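Local coordinates for SusD-like carbohydrate binding protein (Bacteroides vulgatus, PDB 3LEW) that probably binds carbohydrate at the outer membrane as a SusD-family protein, in keeping with a role in nutrient uptake, at residues 125-136 and 147-155. Numbering follows the deposited sequence.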
# COMPACT_ATOMS: atom_id res chain seq x y z
N ARG A 125 6.29 -14.36 -3.91
CA ARG A 125 5.79 -15.08 -2.73
C ARG A 125 6.13 -14.31 -1.45
O ARG A 125 5.27 -14.12 -0.54
CB ARG A 125 6.33 -16.49 -2.68
CG ARG A 125 5.66 -17.33 -1.61
CD ARG A 125 6.18 -18.76 -1.60
NE ARG A 125 7.49 -18.91 -0.96
CZ ARG A 125 8.20 -20.05 -0.93
NH1 ARG A 125 7.77 -21.14 -1.56
NH2 ARG A 125 9.36 -20.11 -0.32
N GLY A 126 7.37 -13.83 -1.35
CA GLY A 126 7.77 -13.02 -0.21
C GLY A 126 6.94 -11.76 -0.03
O GLY A 126 6.58 -11.37 1.11
N PHE A 127 6.62 -11.10 -1.14
CA PHE A 127 5.75 -9.92 -1.12
C PHE A 127 4.35 -10.23 -0.56
O PHE A 127 3.80 -9.42 0.19
CB PHE A 127 5.61 -9.35 -2.52
CG PHE A 127 4.64 -8.18 -2.64
CD1 PHE A 127 4.99 -6.92 -2.19
CD2 PHE A 127 3.43 -8.33 -3.23
CE1 PHE A 127 4.11 -5.82 -2.31
CE2 PHE A 127 2.56 -7.24 -3.34
CZ PHE A 127 2.92 -6.01 -2.90
N LEU A 128 3.82 -11.40 -0.91
CA LEU A 128 2.49 -11.78 -0.47
C LEU A 128 2.53 -12.18 1.02
O LEU A 128 1.63 -11.84 1.79
CB LEU A 128 1.87 -12.86 -1.36
CG LEU A 128 1.58 -12.36 -2.79
CD1 LEU A 128 1.24 -13.58 -3.72
CD2 LEU A 128 0.54 -11.23 -2.80
N TYR A 129 3.60 -12.82 1.47
CA TYR A 129 3.74 -13.06 2.95
C TYR A 129 3.94 -11.74 3.72
O TYR A 129 3.51 -11.61 4.87
CB TYR A 129 4.81 -14.09 3.28
CG TYR A 129 4.35 -15.51 3.01
CD1 TYR A 129 3.22 -16.03 3.63
CD2 TYR A 129 5.00 -16.32 2.06
CE1 TYR A 129 2.75 -17.30 3.36
CE2 TYR A 129 4.55 -17.62 1.79
CZ TYR A 129 3.39 -18.09 2.42
OH TYR A 129 2.89 -19.35 2.15
N LEU A 130 4.58 -10.73 3.09
CA LEU A 130 4.69 -9.41 3.71
C LEU A 130 3.30 -8.78 3.89
O LEU A 130 2.99 -8.17 4.92
CB LEU A 130 5.57 -8.47 2.90
CG LEU A 130 5.69 -7.02 3.35
CD1 LEU A 130 6.24 -6.98 4.78
CD2 LEU A 130 6.59 -6.21 2.41
N HIS A 131 2.44 -8.93 2.89
CA HIS A 131 1.05 -8.49 3.02
C HIS A 131 0.33 -9.13 4.22
O HIS A 131 -0.29 -8.44 5.06
CB HIS A 131 0.27 -8.82 1.76
CG HIS A 131 -1.19 -8.51 1.87
ND1 HIS A 131 -1.67 -7.21 1.98
CD2 HIS A 131 -2.28 -9.32 1.87
CE1 HIS A 131 -2.99 -7.24 2.08
NE2 HIS A 131 -3.39 -8.51 1.99
N LEU A 132 0.46 -10.45 4.33
CA LEU A 132 -0.17 -11.18 5.42
C LEU A 132 0.40 -10.72 6.76
O LEU A 132 -0.38 -10.37 7.69
CB LEU A 132 -0.03 -12.69 5.22
CG LEU A 132 -0.85 -13.26 4.05
CD1 LEU A 132 -0.37 -14.71 3.63
CD2 LEU A 132 -2.35 -13.28 4.36
N ALA A 133 1.73 -10.66 6.88
CA ALA A 133 2.38 -10.30 8.13
C ALA A 133 2.01 -8.89 8.61
O ALA A 133 1.83 -8.67 9.79
CB ALA A 133 3.90 -10.39 7.99
N SER A 134 1.94 -7.96 7.67
CA SER A 134 1.75 -6.53 8.01
C SER A 134 0.31 -6.12 8.27
O SER A 134 0.11 -5.03 8.83
CB SER A 134 2.37 -5.64 6.93
OG SER A 134 1.78 -5.81 5.64
N CYS A 135 -0.69 -6.92 7.86
CA CYS A 135 -2.11 -6.60 7.94
C CYS A 135 -2.95 -7.50 8.87
O CYS A 135 -4.02 -7.12 9.29
CB CYS A 135 -2.73 -6.75 6.55
SG CYS A 135 -2.21 -5.49 5.37
N TYR A 136 -2.50 -8.73 9.12
CA TYR A 136 -3.30 -9.74 9.84
C TYR A 136 -2.92 -9.95 11.32
O TYR A 136 -3.49 -10.83 12.01
CB TYR A 136 -3.24 -11.09 9.10
CG TYR A 136 -4.05 -11.14 7.83
CD1 TYR A 136 -3.66 -10.43 6.67
CD2 TYR A 136 -5.26 -11.80 7.79
CE1 TYR A 136 -4.43 -10.43 5.48
CE2 TYR A 136 -6.03 -11.81 6.63
CZ TYR A 136 -5.61 -11.10 5.48
OH TYR A 136 -6.38 -11.17 4.39
N VAL A 147 -0.90 -15.10 16.53
CA VAL A 147 -1.31 -15.76 15.32
C VAL A 147 -1.29 -14.81 14.13
O VAL A 147 -1.64 -13.62 14.26
CB VAL A 147 -2.71 -16.37 15.49
CG1 VAL A 147 -3.77 -15.25 15.61
CG2 VAL A 147 -3.00 -17.34 14.36
N CYS A 148 -0.93 -15.31 12.96
CA CYS A 148 -0.98 -14.53 11.72
C CYS A 148 -1.72 -15.31 10.62
O CYS A 148 -2.90 -15.08 10.40
CB CYS A 148 0.42 -14.12 11.31
SG CYS A 148 0.46 -13.07 9.84
N ALA A 149 -1.05 -16.27 9.98
CA ALA A 149 -1.62 -16.93 8.80
C ALA A 149 -0.79 -18.19 8.50
O ALA A 149 0.36 -18.27 8.89
CB ALA A 149 -1.63 -15.96 7.57
N PRO A 150 -1.38 -19.16 7.81
CA PRO A 150 -0.64 -20.38 7.44
C PRO A 150 0.40 -20.09 6.37
O PRO A 150 0.19 -19.21 5.51
CB PRO A 150 -1.73 -21.32 6.90
CG PRO A 150 -3.02 -20.58 6.96
CD PRO A 150 -2.82 -19.22 7.46
N ILE A 151 1.50 -20.82 6.42
CA ILE A 151 2.58 -20.69 5.45
C ILE A 151 2.64 -21.93 4.61
O ILE A 151 2.77 -23.03 5.15
CB ILE A 151 3.94 -20.50 6.16
CG1 ILE A 151 3.93 -19.18 6.92
CG2 ILE A 151 5.09 -20.53 5.14
CD1 ILE A 151 5.19 -18.91 7.74
N TYR A 152 2.51 -21.77 3.30
CA TYR A 152 2.71 -22.87 2.35
C TYR A 152 3.87 -22.56 1.44
O TYR A 152 3.98 -21.43 0.89
CB TYR A 152 1.47 -23.09 1.47
CG TYR A 152 0.23 -23.32 2.26
CD1 TYR A 152 -0.00 -24.53 2.85
CD2 TYR A 152 -0.69 -22.29 2.49
CE1 TYR A 152 -1.15 -24.75 3.63
CE2 TYR A 152 -1.82 -22.50 3.24
CZ TYR A 152 -2.03 -23.72 3.82
OH TYR A 152 -3.16 -23.93 4.61
N THR A 153 4.73 -23.56 1.28
CA THR A 153 5.91 -23.45 0.42
C THR A 153 5.94 -24.55 -0.65
O THR A 153 6.93 -24.65 -1.39
CB THR A 153 7.21 -23.43 1.24
OG1 THR A 153 7.38 -24.69 1.93
CG2 THR A 153 7.22 -22.29 2.21
N GLN A 154 4.88 -25.34 -0.73
CA GLN A 154 4.68 -26.36 -1.78
C GLN A 154 3.30 -26.13 -2.41
O GLN A 154 2.38 -25.64 -1.71
CB GLN A 154 4.68 -27.77 -1.16
N SER A 155 3.15 -26.49 -3.69
CA SER A 155 1.89 -26.22 -4.42
C SER A 155 0.67 -26.92 -3.77
O SER A 155 0.74 -28.08 -3.33
CB SER A 155 1.98 -26.52 -5.94
OG SER A 155 1.20 -25.54 -6.65
O HOH W 1 9.57 -23.37 -2.16
O HOH W 2 -4.56 -13.37 11.82
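Tyr129 spans the gap between the last turns of helix 111-135 and the chain that returns along it, its ring pointing at the backbone of residues 150-152. From CB the side chain leaves with CG anti to the carbonyl carbon (chi1 -76°), which carries the ring outward to the returning chain. On one edge Tyr129 CE1 lies 3.9 Å from Pro150 O, near the ring plane. Tyr129 CZ packs 4.0 Å from Ile151 CG2, and at the tip Tyr129 OH donates a hydrogen bond of 2.7 Å to Tyr152 O. That oxygen lies in the plane of the ring, whereas the hydroxyl stands 24° off the carbonyl plane. Tyr152 O also accepts from Asn98 of helix 81-103, so two side chains from different helices grip one peptide oxygen. SusD-family proteins are built on a largely helical, TPR-like scaffold, and here the short strand 147-149 runs roughly antiparallel to helix residues 125-135, at 150°, and the chain continues without regular structure through 155. Cys148 and Ala149 both face Ser168 in a classic beta bulge. SG of Cys148 sits over the helix backbone, 3.8 Å from Ala133 CA, while Ala149 CB meets Leu132 CD2 at 4.2 Å. The same leucine methyl lies over one face of the Tyr136 ring, offset toward its rim. A water donates to both Tyr136 O and Cys148 O, bridging the two backbones. One turn before Tyr129, the Arg125 chain bends at chi3, and Thr153 CG2 covers one face of its guanidinium, 4.0 Å from Arg125 CZ. Arg125 NH1 donates to a second water, 2.9 Å away, which passes the link to Thr153 O, while NH2 forms a salt bridge with Asp180 of helix 170-187.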